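Local coordinates for DUF411 domain-containing protein (Pseudomonas aeruginosa, PDB 6WIS) that holds a cysteine-bridged cluster of four copper ions and probably serves in bacterial resistance to copper, at residues A[90-94]-A[103-107]; A[62-68]-A[82-87]; A[13-19]-A[53-57]. All coordinates share one frame; numbering follows the deposited sequence.

The three contacts trace a path from the middle of a mixed beta sheet to the copper cluster beside the ends of its inner strands. Contact 2 lies in the core, where strands 62-65 and 84-86 pair through regular backbone hydrogen bonds. Contact 3, also buried, has no hydrogen bond between its segments; copper bonds from cysteine and histidine, with an aromatic stack, join helix 14-24 to the start of strand 55-59. Contact 1 is at the surface, where a turn is tied to the residues leading into strand 106-111 by two hydrogen bonds and some apolar contact. Strands 55-59, 62-65, 84-86 and 106-111 are successive neighbours, and each contact supplies cluster ligands: Met90, His67, and cysteines with His55.

Contact 1: A[90-94]-A[103-107]; sequences MPVGS and QDAYQ. With CU (copper (II) ion), chain F.
Pro91 and Tyr106 cross at about a right angle, the proline CG resting 3.7 Å from Tyr106 CB at the root of the aromatic side chain. Farther out, Ser94 sends its CB over a face of the same ring, 4.1 Å from the Tyr106 centroid and 28° off the normal, a CH-pi contact. The ring can lie along both residues because Tyr106 CG stands between its own backbone N and carbonyl carbon (chi1 71°). Tyr106 OH lies 2.8 Å from a water, and that water donates to Gly93 O, so the phenol end is linked to the backbone it lies against. Residues 91 to 94 form a type II beta turn, with Gly93 at the positive phi that such a turn asks of its third residue. Ser94 OG adds a side-chain bond to the turn, donating to Pro91 O at 2.8 Å, in the carbonyl plane; that oxygen also accepts from Ser94 N. Asp104 grips the other part of the turn. Its OD2 receives Val92 N at 2.9 Å on the anti side of the carboxylate, 21° out of plane, in a fairly straight bond, while Asp104 N returns a more bent one to Val92 O at 2.8 Å. The pair thus bonds in both directions, side chain to backbone and backbone to backbone. Just before the proline, Met90, modelled as selenomethionine, has its CB directed away from 103-107 and binds a copper ion through SE at 2.4 Å, together with Cys15 and Met97. Tyr106 also stacks on Tyr123 of strand 117-123.

Contact 2: A[62-68]-A[82-87]; sequences KFVEGHV and LVGAAV. With CU (copper (II) ion), chain D.
The pairing of strands 62-65 and 84-86 closes a beta-alpha-beta unit, with helix 70-77 as the crossover between two parallel strands. The axes of these short strands come within 4.7 Å and run 5° from parallel. The backbone bonds alternate as parallel strands require: Phe63 N gives to Val83 O and Ala85 N to Phe63 O, then Glu65 N reaches Ala85 O at 2.9 Å and Val87 N reaches Glu65 O at 2.8 Å. Gly84 makes room for an aromatic ring. Phe63 folds back over the neighbouring strand, its CG set between the backbone N and carbonyl carbon (chi1 67°), which lays the ring flat above Gly84 CA; that carbon lies 3.6 Å from the Phe63 centroid and only 5° off the normal, a CH-pi contact. On the same side of the sheet Glu65 CB and Ala86 CB meet at 3.6 Å, and the glutamate then bends away: its carboxylate accepts from Ser53 N, hydrogen-bonds Thr56 OG1 and makes a salt bridge to Lys42. At the beginning of the pair the extended Lys62 runs alongside 82-84, and its NZ bonds to Leu82 O at 2.8 Å, with a second hydrogen bond to Leu76 O of helix 70-77. After Gly66 the strands part: a water accepts from His67 N and donates to Val87 O, while the side chains of Val68 and Val87 cross obliquely, CG2 to CG2 at 3.9 Å. His67, centre of an inverse gamma turn, binds copper through NE2 at 2.1 Å, and Pro95 O accepts from its ND1, which probably helps fix the rotation of the imidazole. Strand 55-59 flanks 62-65 and strand 106-111 flanks 84-86, while Val64 and Val68 pack against Ile73 of helix 70-77.

Contact 3: A[13-19]-A[53-57]; sequences CGCCKDW and SCHTG. With CU (copper (II) ion), chain E; CU (copper (II) ion), chain C; CU (copper (II) ion), chain D; ZN (zinc ion), chain J.
Cys16 and Cys54 are joined through metal: one copper ion is held by the SG atoms of both and by His55 ND1 at 2.2 Å. Each thiolate is shared. Cys16 also binds a second copper with Cys13 and Cys15, and Cys54 a third with Cys15 and the imidazole of His67. Cys15 SG further binds the copper held by Met90 and Met97, so three bridging sulfurs link four metals into the tetranuclear cluster. Both Cys15 and Cys54 place SG between backbone N and carbonyl carbon (chi1 47° in each), which directs both sulfurs to the copper between them, 4.3 Å apart, SG to SG. On the same helix Asp18 chelates a zinc ion with His22 and Glu98.

The aromatic contact is an offset stack. Trp19 presents a face of its six-membered ring to the His55 imidazole, centroids 3.9 Å apart and planes at 25°, with His55 NE2 3.2 Å from Trp19 CE3. Cys16 SG meets the edge of that imidazole, in its plane. Trp19 NE1 hydrogen-bonds Val68 O, which probably steadies this second-shell indole against the copper ligand His55.

Helix 14-24 thus faces the start of strand 55-59, which lies between strands 4-9 and 62-65, and Trp19 also packs on Val7 of strand 4-9.

Contact 1: A[90-94]-A[103-107]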
HETATM    1  N   MSE A  90       3.657  -0.557  -9.995  1.00 25.76           N
HETATM    2  CA  MSE A  90       2.220  -0.661 -10.210  1.00 28.11           C
HETATM    3  C   MSE A  90       1.922  -1.860 -11.080  1.00 30.57           C
HETATM    4  O   MSE A  90       1.663  -1.704 -12.272  1.00 30.88           O
HETATM    5  CB  MSE A  90       1.652   0.611 -10.864  1.00 29.83           C
HETATM    6  CG  MSE A  90       1.879   1.917 -10.119  1.00 28.08           C
HETATM    7 SE   MSE A  90       1.119   3.492 -11.058  0.75 32.91          SE
HETATM    8  CE  MSE A  90       2.119   3.372 -12.741  1.00 30.19           C
ATOM      9  N   PRO A  91       1.961  -3.055 -10.488  1.00 28.23           N
ATOM     10  CA  PRO A  91       1.732  -4.279 -11.278  1.00 27.90           C
ATOM     11  C   PRO A  91       0.285  -4.363 -11.731  1.00 31.39           C
ATOM     12  O   PRO A  91      -0.640  -4.156 -10.941  1.00 27.41           O
ATOM     13  CB  PRO A  91       2.085  -5.408 -10.307  1.00 26.30           C
ATOM     14  CG  PRO A  91       1.973  -4.791  -8.948  1.00 27.49           C
ATOM     15  CD  PRO A  91       2.345  -3.349  -9.099  1.00 26.36           C
ATOM     16  N   VAL A  92       0.096  -4.646 -13.020  1.00 27.96           N
ATOM     17  CA  VAL A  92      -1.262  -4.786 -13.544  1.00 30.82           C
ATOM     18  C   VAL A  92      -1.915  -6.005 -12.894  1.00 27.28           C
ATOM     19  O   VAL A  92      -1.275  -7.041 -12.695  1.00 31.84           O
ATOM     20  CB  VAL A  92      -1.240  -4.896 -15.083  1.00 29.96           C
ATOM     21  CG1 VAL A  92      -2.642  -5.174 -15.637  1.00 29.75           C
ATOM     22  CG2 VAL A  92      -0.710  -3.622 -15.703  1.00 32.48           C
ATOM     23  N   GLY A  93      -3.188  -5.883 -12.542  1.00 29.46           N
ATOM     24  CA  GLY A  93      -3.905  -6.944 -11.872  1.00 28.06           C
ATOM     25  C   GLY A  93      -3.978  -6.801 -10.364  1.00 30.93           C
ATOM     26  O   GLY A  93      -4.796  -7.479  -9.729  1.00 34.57           O
ATOM     27  N   SER A  94      -3.149  -5.948  -9.774  1.00 29.20           N
ATOM     28  CA  SER A  94      -3.288  -5.663  -8.354  1.00 28.32           C
ATOM     29  C   SER A  94      -4.520  -4.786  -8.137  1.00 31.31           C
ATOM     30  O   SER A  94      -5.007  -4.144  -9.077  1.00 30.38           O
ATOM     31  CB  SER A  94      -2.017  -5.001  -7.819  1.00 25.92           C
ATOM     32  OG  SER A  94      -1.796  -3.720  -8.395  1.00 27.40           O
ATOM     33  N   GLN A 103      -2.228 -10.063 -15.558  1.00 45.88           N
ATOM     34  CA  GLN A 103      -1.683  -9.712 -14.256  1.00 42.77           C
ATOM     35  C   GLN A 103      -0.166  -9.813 -14.311  1.00 42.26           C
ATOM     36  O   GLN A 103       0.370 -10.839 -14.737  1.00 40.29           O
ATOM     37  CB  GLN A 103      -2.249 -10.622 -13.153  1.00 41.19           C
ATOM     38  CG  GLN A 103      -1.606 -10.416 -11.773  1.00 47.05           C
ATOM     39  CD  GLN A 103      -2.472 -10.917 -10.620  1.00 44.33           C
ATOM     40  OE1 GLN A 103      -3.417 -10.247 -10.204  1.00 46.17           O
ATOM     41  NE2 GLN A 103      -2.129 -12.075 -10.080  1.00 41.99           N
ATOM     42  N   ASP A 104       0.523  -8.744 -13.918  1.00 35.80           N
ATOM     43  CA  ASP A 104       1.935  -8.878 -13.581  1.00 35.64           C
ATOM     44  C   ASP A 104       2.047  -9.642 -12.268  1.00 34.41           C
ATOM     45  O   ASP A 104       1.417  -9.270 -11.275  1.00 34.67           O
ATOM     46  CB  ASP A 104       2.599  -7.506 -13.439  1.00 29.51           C
ATOM     47  CG  ASP A 104       2.676  -6.743 -14.748  1.00 37.32           C
ATOM     48  OD1 ASP A 104       3.213  -7.306 -15.725  1.00 37.69           O
ATOM     49  OD2 ASP A 104       2.217  -5.573 -14.791  1.00 31.35           O
ATOM     50  N   ALA A 105       2.831 -10.710 -12.255  1.00 28.83           N
ATOM     51  CA  ALA A 105       3.166 -11.345 -10.988  1.00 34.68           C
ATOM     52  C   ALA A 105       3.683 -10.302  -9.998  1.00 31.29           C
ATOM     53  O   ALA A 105       4.402  -9.378 -10.377  1.00 27.68           O
ATOM     54  CB  ALA A 105       4.220 -12.436 -11.215  1.00 33.08           C
ATOM     55  N   TYR A 106       3.324 -10.447  -8.722  1.00 28.96           N
ATOM     56  CA  TYR A 106       3.825  -9.508  -7.717  1.00 28.71           C
ATOM     57  C   TYR A 106       3.733 -10.132  -6.332  1.00 27.89           C
ATOM     58  O   TYR A 106       3.031 -11.121  -6.115  1.00 28.39           O
ATOM     59  CB  TYR A 106       3.071  -8.160  -7.752  1.00 28.21           C
ATOM     60  CG  TYR A 106       1.625  -8.187  -7.247  1.00 30.50           C
ATOM     61  CD1 TYR A 106       0.579  -8.544  -8.095  1.00 30.65           C
ATOM     62  CD2 TYR A 106       1.312  -7.818  -5.931  1.00 30.59           C
ATOM     63  CE1 TYR A 106      -0.736  -8.563  -7.640  1.00 34.51           C
ATOM     64  CE2 TYR A 106      -0.009  -7.834  -5.457  1.00 26.74           C
ATOM     65  CZ  TYR A 106      -1.019  -8.201  -6.319  1.00 32.64           C
ATOM     66  OH  TYR A 106      -2.317  -8.212  -5.881  1.00 32.05           O
ATOM     67  N   GLN A 107       4.470  -9.536  -5.402  1.00 27.09           N
ATOM     68  CA  GLN A 107       4.448  -9.914  -3.998  1.00 31.62           C
ATOM     69  C   GLN A 107       4.103  -8.695  -3.152  1.00 29.64           C
ATOM     70  O   GLN A 107       4.398  -7.550  -3.518  1.00 27.88           O
ATOM     71  CB  GLN A 107       5.806 -10.477  -3.543  1.00 30.41           C
ATOM     72  CG  GLN A 107       6.409 -11.552  -4.463  1.00 32.80           C
ATOM     73  CD  GLN A 107       7.867 -11.868  -4.128  1.00 35.27           C
ATOM     74  OE1 GLN A 107       8.703 -10.970  -4.024  1.00 44.10           O
ATOM     75  NE2 GLN A 107       8.170 -13.142  -3.956  1.00 36.45           N
TER
HETATM   76 CU    CU F 204      -1.134   2.873 -11.681  1.00 31.97          CU
HETATM   77  O   HOH W   1      -4.301  -9.494  -7.432  1.00 37.38           O

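Contact 2: A[62-68]-A[82-87]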
ATOM      1  N   LYS A  62       1.689   2.064  10.669  1.00 37.55           N
ATOM      2  CA  LYS A  62       2.465   1.312   9.687  1.00 31.95           C
ATOM      3  C   LYS A  62       2.151   1.813   8.280  1.00 32.62           C
ATOM      4  O   LYS A  62       1.030   2.264   8.009  1.00 29.04           O
ATOM      5  CB  LYS A  62       2.154  -0.177   9.797  1.00 32.22           C
ATOM      6  CG  LYS A  62       2.219  -0.704  11.239  1.00 32.83           C
ATOM      7  CD  LYS A  62       2.057  -2.214  11.276  1.00 33.09           C
ATOM      8  CE  LYS A  62       2.265  -2.745  12.712  1.00 27.87           C
ATOM      9  NZ  LYS A  62       2.295  -4.222  12.641  1.00 36.11           N
ATOM     10  N   PHE A  63       3.141   1.748   7.386  1.00 29.27           N
ATOM     11  CA  PHE A  63       2.933   2.247   6.026  1.00 29.38           C
ATOM     12  C   PHE A  63       2.430   1.138   5.102  1.00 27.48           C
ATOM     13  O   PHE A  63       2.721  -0.044   5.289  1.00 25.76           O
ATOM     14  CB  PHE A  63       4.205   2.893   5.439  1.00 25.71           C
ATOM     15  CG  PHE A  63       5.362   1.939   5.185  1.00 26.94           C
ATOM     16  CD1 PHE A  63       5.370   1.097   4.079  1.00 24.38           C
ATOM     17  CD2 PHE A  63       6.478   1.959   6.015  1.00 28.41           C
ATOM     18  CE1 PHE A  63       6.431   0.257   3.846  1.00 30.54           C
ATOM     19  CE2 PHE A  63       7.550   1.135   5.781  1.00 29.82           C
ATOM     20  CZ  PHE A  63       7.533   0.282   4.700  1.00 28.64           C
ATOM     21  N   VAL A  64       1.671   1.546   4.091  1.00 26.88           N
ATOM     22  CA  VAL A  64       1.071   0.655   3.099  1.00 20.73           C
ATOM     23  C   VAL A  64       1.450   1.283   1.766  1.00 24.71           C
ATOM     24  O   VAL A  64       0.887   2.309   1.383  1.00 23.69           O
ATOM     25  CB  VAL A  64      -0.454   0.550   3.245  1.00 23.57           C
ATOM     26  CG1 VAL A  64      -1.048  -0.337   2.134  1.00 19.87           C
ATOM     27  CG2 VAL A  64      -0.850   0.010   4.678  1.00 21.70           C
ATOM     28  N   GLU A  65       2.455   0.730   1.101  1.00 26.26           N
ATOM     29  CA  GLU A  65       3.023   1.340  -0.093  1.00 24.63           C
ATOM     30  C   GLU A  65       2.431   0.660  -1.318  1.00 24.06           C
ATOM     31  O   GLU A  65       2.615  -0.544  -1.514  1.00 22.74           O
ATOM     32  CB  GLU A  65       4.549   1.222  -0.090  1.00 25.38           C
ATOM     33  CG  GLU A  65       5.232   1.919  -1.265  1.00 22.38           C
ATOM     34  CD  GLU A  65       5.121   3.442  -1.195  1.00 30.98           C
ATOM     35  OE1 GLU A  65       4.720   3.933  -0.119  1.00 31.71           O
ATOM     36  OE2 GLU A  65       5.433   4.148  -2.203  1.00 26.44           O
ATOM     37  N   GLY A  66       1.706   1.414  -2.122  1.00 24.66           N
ATOM     38  CA  GLY A  66       1.197   0.833  -3.349  1.00 21.90           C
ATOM     39  C   GLY A  66      -0.079   0.009  -3.199  1.00 25.88           C
ATOM     40  O   GLY A  66      -0.842   0.095  -2.221  1.00 23.27           O
ATOM     41  N   HIS A  67      -0.322  -0.793  -4.230  1.00 22.68           N
ATOM     42  CA  HIS A  67      -1.603  -1.477  -4.411  1.00 24.77           C
ATOM     43  C   HIS A  67      -1.670  -2.782  -3.605  1.00 26.35           C
ATOM     44  O   HIS A  67      -1.845  -3.874  -4.142  1.00 23.94           O
ATOM     45  CB  HIS A  67      -1.829  -1.691  -5.904  1.00 24.47           C
ATOM     46  CG  HIS A  67      -2.103  -0.414  -6.641  1.00 22.94           C
ATOM     47  ND1 HIS A  67      -3.380   0.058  -6.860  1.00 24.55           N
ATOM     48  CD2 HIS A  67      -1.269   0.521  -7.150  1.00 20.60           C
ATOM     49  CE1 HIS A  67      -3.322   1.222  -7.479  1.00 26.88           C
ATOM     50  NE2 HIS A  67      -2.052   1.532  -7.666  1.00 21.12           N
ATOM     51  N   VAL A  68      -1.542  -2.639  -2.284  1.00 27.18           N
ATOM     52  CA  VAL A  68      -1.645  -3.787  -1.362  1.00 23.12           C
ATOM     53  C   VAL A  68      -3.106  -4.207  -1.236  1.00 24.03           C
ATOM     54  O   VAL A  68      -3.968  -3.352  -0.957  1.00 23.51           O
ATOM     55  CB  VAL A  68      -1.081  -3.425   0.013  1.00 24.89           C
ATOM     56  CG1 VAL A  68      -1.156  -4.655   0.941  1.00 19.92           C
ATOM     57  CG2 VAL A  68       0.385  -2.883  -0.072  1.00 23.99           C
ATOM     58  N   LEU A  82       6.347  -6.179  11.979  1.00 39.91           N
ATOM     59  CA  LEU A  82       6.347  -5.445  10.713  1.00 39.44           C
ATOM     60  C   LEU A  82       5.892  -4.005  10.915  1.00 35.21           C
ATOM     61  O   LEU A  82       4.899  -3.738  11.600  1.00 34.62           O
ATOM     62  CB  LEU A  82       5.447  -6.112   9.664  1.00 36.75           C
ATOM     63  CG  LEU A  82       5.797  -7.536   9.237  1.00 37.12           C
ATOM     64  CD1 LEU A  82       4.813  -8.027   8.190  1.00 36.10           C
ATOM     65  CD2 LEU A  82       7.228  -7.627   8.724  1.00 32.25           C
ATOM     66  N   VAL A  83       6.618  -3.088  10.279  1.00 32.97           N
ATOM     67  CA  VAL A  83       6.307  -1.665  10.300  1.00 37.36           C
ATOM     68  C   VAL A  83       5.664  -1.182   8.994  1.00 34.57           C
ATOM     69  O   VAL A  83       5.297  -0.004   8.895  1.00 26.58           O
ATOM     70  CB  VAL A  83       7.592  -0.866  10.595  1.00 40.28           C
ATOM     71  CG1 VAL A  83       8.468  -0.834   9.360  1.00 37.08           C
ATOM     72  CG2 VAL A  83       7.273   0.548  11.112  1.00 50.00           C
ATOM     73  N   GLY A  84       5.530  -2.048   7.995  1.00 32.54           N
ATOM     74  CA  GLY A  84       4.953  -1.641   6.725  1.00 30.10           C
ATOM     75  C   GLY A  84       4.939  -2.805   5.755  1.00 27.21           C
ATOM     76  O   GLY A  84       5.583  -3.835   5.975  1.00 27.58           O
ATOM     77  N   ALA A  85       4.141  -2.639   4.698  1.00 24.72           N
ATOM     78  CA  ALA A  85       4.130  -3.578   3.583  1.00 27.36           C
ATOM     79  C   ALA A  85       4.038  -2.777   2.293  1.00 25.38           C
ATOM     80  O   ALA A  85       3.414  -1.715   2.263  1.00 23.15           O
ATOM     81  CB  ALA A  85       2.979  -4.567   3.668  1.00 24.78           C
ATOM     82  N   ALA A  86       4.692  -3.279   1.245  1.00 23.15           N
ATOM     83  CA  ALA A  86       4.796  -2.587  -0.034  1.00 28.76           C
ATOM     84  C   ALA A  86       4.493  -3.548  -1.170  1.00 24.45           C
ATOM     85  O   ALA A  86       4.917  -4.719  -1.141  1.00 24.96           O
ATOM     86  CB  ALA A  86       6.222  -1.994  -0.268  1.00 21.79           C
ATOM     87  N   VAL A  87       3.765  -3.047  -2.167  1.00 24.15           N
ATOM     88  CA  VAL A  87       3.783  -3.597  -3.523  1.00 24.90           C
ATOM     89  C   VAL A  87       4.494  -2.570  -4.401  1.00 25.45           C
ATOM     90  O   VAL A  87       3.886  -1.566  -4.797  1.00 25.60           O
ATOM     91  CB  VAL A  87       2.380  -3.897  -4.063  1.00 26.23           C
ATOM     92  CG1 VAL A  87       2.488  -4.357  -5.522  1.00 24.83           C
ATOM     93  CG2 VAL A  87       1.657  -4.938  -3.183  1.00 20.99           C
TER
HETATM   94 CU    CU D 202      -1.502   3.322  -8.631  1.00 26.31          CU
HETATM   95  O   HOH W   2       1.660  -1.135  -6.255  1.00 25.26           O

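Contact 3: A[13-19]-A[53-57]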
ATOM      1  N   CYS A  13      -3.468  10.512 -10.723  1.00 39.54           N
ATOM      2  CA  CYS A  13      -3.236   9.073 -10.774  1.00 32.52           C
ATOM      3  C   CYS A  13      -4.574   8.390 -10.499  1.00 30.29           C
ATOM      4  O   CYS A  13      -5.103   8.472  -9.385  1.00 31.85           O
ATOM      5  CB  CYS A  13      -2.163   8.662  -9.761  1.00 29.71           C
ATOM      6  SG  CYS A  13      -1.499   6.998  -9.968  1.00 30.53           S
ATOM      7  N   GLY A  14      -5.134   7.755 -11.525  1.00 34.45           N
ATOM      8  CA  GLY A  14      -6.460   7.170 -11.443  1.00 29.71           C
ATOM      9  C   GLY A  14      -6.494   5.895 -10.633  1.00 26.25           C
ATOM     10  O   GLY A  14      -7.465   5.663  -9.900  1.00 27.07           O
ATOM     11  N   CYS A  15      -5.425   5.086 -10.724  1.00 23.92           N
ATOM     12  CA  CYS A  15      -5.379   3.810 -10.007  1.00 28.49           C
ATOM     13  C   CYS A  15      -5.412   3.997  -8.490  1.00 23.72           C
ATOM     14  O   CYS A  15      -6.017   3.185  -7.781  1.00 28.92           O
ATOM     15  CB  CYS A  15      -4.134   3.023 -10.421  1.00 22.31           C
ATOM     16  SG  CYS A  15      -2.674   4.094 -10.400  1.00 26.03           S
ATOM     17  N   CYS A  16      -4.761   5.048  -7.967  1.00 23.89           N
ATOM     18  CA  CYS A  16      -4.821   5.319  -6.530  1.00 26.30           C
ATOM     19  C   CYS A  16      -6.261   5.490  -6.057  1.00 26.02           C
ATOM     20  O   CYS A  16      -6.640   4.976  -5.000  1.00 23.02           O
ATOM     21  CB  CYS A  16      -4.024   6.580  -6.159  1.00 26.41           C
ATOM     22  SG  CYS A  16      -2.337   6.734  -6.827  1.00 26.65           S
ATOM     23  N   LYS A  17      -7.065   6.239  -6.812  1.00 26.24           N
ATOM     24  CA  LYS A  17      -8.462   6.459  -6.457  1.00 24.74           C
ATOM     25  C   LYS A  17      -9.274   5.177  -6.543  1.00 25.29           C
ATOM     26  O   LYS A  17     -10.190   4.969  -5.739  1.00 27.34           O
ATOM     27  CB  LYS A  17      -9.071   7.534  -7.376  1.00 25.28           C
ATOM     28  CG  LYS A  17      -8.509   8.955  -7.150  1.00 35.68           C
ATOM     29  CD  LYS A  17      -8.985   9.944  -8.234  1.00 43.03           C
ATOM     30  N   ASP A  18      -8.955   4.312  -7.511  1.00 25.33           N
ATOM     31  CA  ASP A  18      -9.620   3.017  -7.619  1.00 27.76           C
ATOM     32  C   ASP A  18      -9.254   2.122  -6.437  1.00 25.62           C
ATOM     33  O   ASP A  18     -10.120   1.456  -5.858  1.00 24.07           O
ATOM     34  CB  ASP A  18      -9.232   2.360  -8.964  1.00 28.35           C
ATOM     35  CG  ASP A  18     -10.041   1.083  -9.286  1.00 34.19           C
ATOM     36  OD1 ASP A  18     -11.131   0.867  -8.750  1.00 43.17           O
ATOM     37  OD2 ASP A  18      -9.588   0.286 -10.111  1.00 45.99           O
ATOM     38  N   TRP A  19      -7.971   2.095  -6.065  1.00 22.14           N
ATOM     39  CA  TRP A  19      -7.563   1.338  -4.878  1.00 24.46           C
ATOM     40  C   TRP A  19      -8.304   1.817  -3.625  1.00 23.72           C
ATOM     41  O   TRP A  19      -8.770   1.003  -2.815  1.00 24.17           O
ATOM     42  CB  TRP A  19      -6.056   1.465  -4.705  1.00 22.38           C
ATOM     43  CG  TRP A  19      -5.463   0.757  -3.562  1.00 21.74           C
ATOM     44  CD1 TRP A  19      -5.257  -0.588  -3.449  1.00 22.55           C
ATOM     45  CD2 TRP A  19      -4.936   1.353  -2.366  1.00 22.94           C
ATOM     46  NE1 TRP A  19      -4.629  -0.868  -2.240  1.00 22.64           N
ATOM     47  CE2 TRP A  19      -4.407   0.311  -1.573  1.00 23.00           C
ATOM     48  CE3 TRP A  19      -4.841   2.674  -1.899  1.00 25.71           C
ATOM     49  CZ2 TRP A  19      -3.792   0.549  -0.338  1.00 24.54           C
ATOM     50  CZ3 TRP A  19      -4.226   2.912  -0.663  1.00 20.83           C
ATOM     51  CH2 TRP A  19      -3.721   1.857   0.106  1.00 22.07           C
ATOM     52  N   SER A  53       5.959   3.383  -4.722  1.00 27.79           N
ATOM     53  CA  SER A  53       4.854   3.166  -5.635  1.00 25.68           C
ATOM     54  C   SER A  53       4.208   4.525  -5.840  1.00 26.90           C
ATOM     55  O   SER A  53       4.832   5.563  -5.592  1.00 27.76           O
ATOM     56  CB  SER A  53       3.916   2.080  -5.072  1.00 26.83           C
ATOM     57  OG  SER A  53       2.905   1.714  -5.989  1.00 25.40           O
ATOM     58  N   CYS A  54       2.945   4.526  -6.278  1.00 24.12           N
ATOM     59  CA  CYS A  54       2.225   5.748  -6.640  1.00 23.74           C
ATOM     60  C   CYS A  54       1.464   6.383  -5.472  1.00 26.50           C
ATOM     61  O   CYS A  54       0.944   7.504  -5.608  1.00 20.46           O
ATOM     62  CB  CYS A  54       1.241   5.409  -7.769  1.00 25.58           C
ATOM     63  SG  CYS A  54       0.313   3.884  -7.348  1.00 27.53           S
ATOM     64  N   HIS A  55       1.337   5.687  -4.346  1.00 22.14           N
ATOM     65  CA  HIS A  55       0.658   6.265  -3.191  1.00 21.27           C
ATOM     66  C   HIS A  55       1.207   5.609  -1.927  1.00 23.48           C
ATOM     67  O   HIS A  55       1.791   4.529  -1.983  1.00 22.65           O
ATOM     68  CB  HIS A  55      -0.866   6.068  -3.276  1.00 22.50           C
ATOM     69  CG  HIS A  55      -1.294   4.628  -3.208  1.00 20.96           C
ATOM     70  ND1 HIS A  55      -1.774   3.935  -4.300  1.00 23.70           N
ATOM     71  CD2 HIS A  55      -1.299   3.746  -2.176  1.00 22.57           C
ATOM     72  CE1 HIS A  55      -2.061   2.692  -3.949  1.00 23.22           C
ATOM     73  NE2 HIS A  55      -1.762   2.543  -2.669  1.00 23.54           N
ATOM     74  N   THR A  56       0.991   6.256  -0.784  1.00 21.84           N
ATOM     75  CA  THR A  56       1.454   5.743   0.505  1.00 21.13           C
ATOM     76  C   THR A  56       0.314   5.891   1.504  1.00 22.74           C
ATOM     77  O   THR A  56      -0.151   7.009   1.736  1.00 24.37           O
ATOM     78  CB  THR A  56       2.691   6.491   1.012  1.00 27.01           C
ATOM     79  OG1 THR A  56       3.728   6.466   0.012  1.00 28.48           O
ATOM     80  CG2 THR A  56       3.210   5.826   2.293  1.00 26.09           C
ATOM     81  N   GLY A  57      -0.164   4.764   2.058  1.00 21.96           N
ATOM     82  CA  GLY A  57      -1.165   4.788   3.111  1.00 23.23           C
ATOM     83  C   GLY A  57      -0.522   4.645   4.485  1.00 26.81           C
ATOM     84  O   GLY A  57       0.603   4.160   4.597  1.00 21.95           O
TER
HETATM   85 CU    CU E 203      -2.915   5.730  -8.742  1.00 29.60          CU
HETATM   86 CU    CU C 201      -1.387   4.872  -6.240  1.00 23.20          CU
HETATM   87 CU    CU D 202      -1.502   3.322  -8.631  1.00 26.31          CU
HETATM   88 ZN    ZN J 208     -11.020  -1.356  -9.333  1.00 31.00          ZN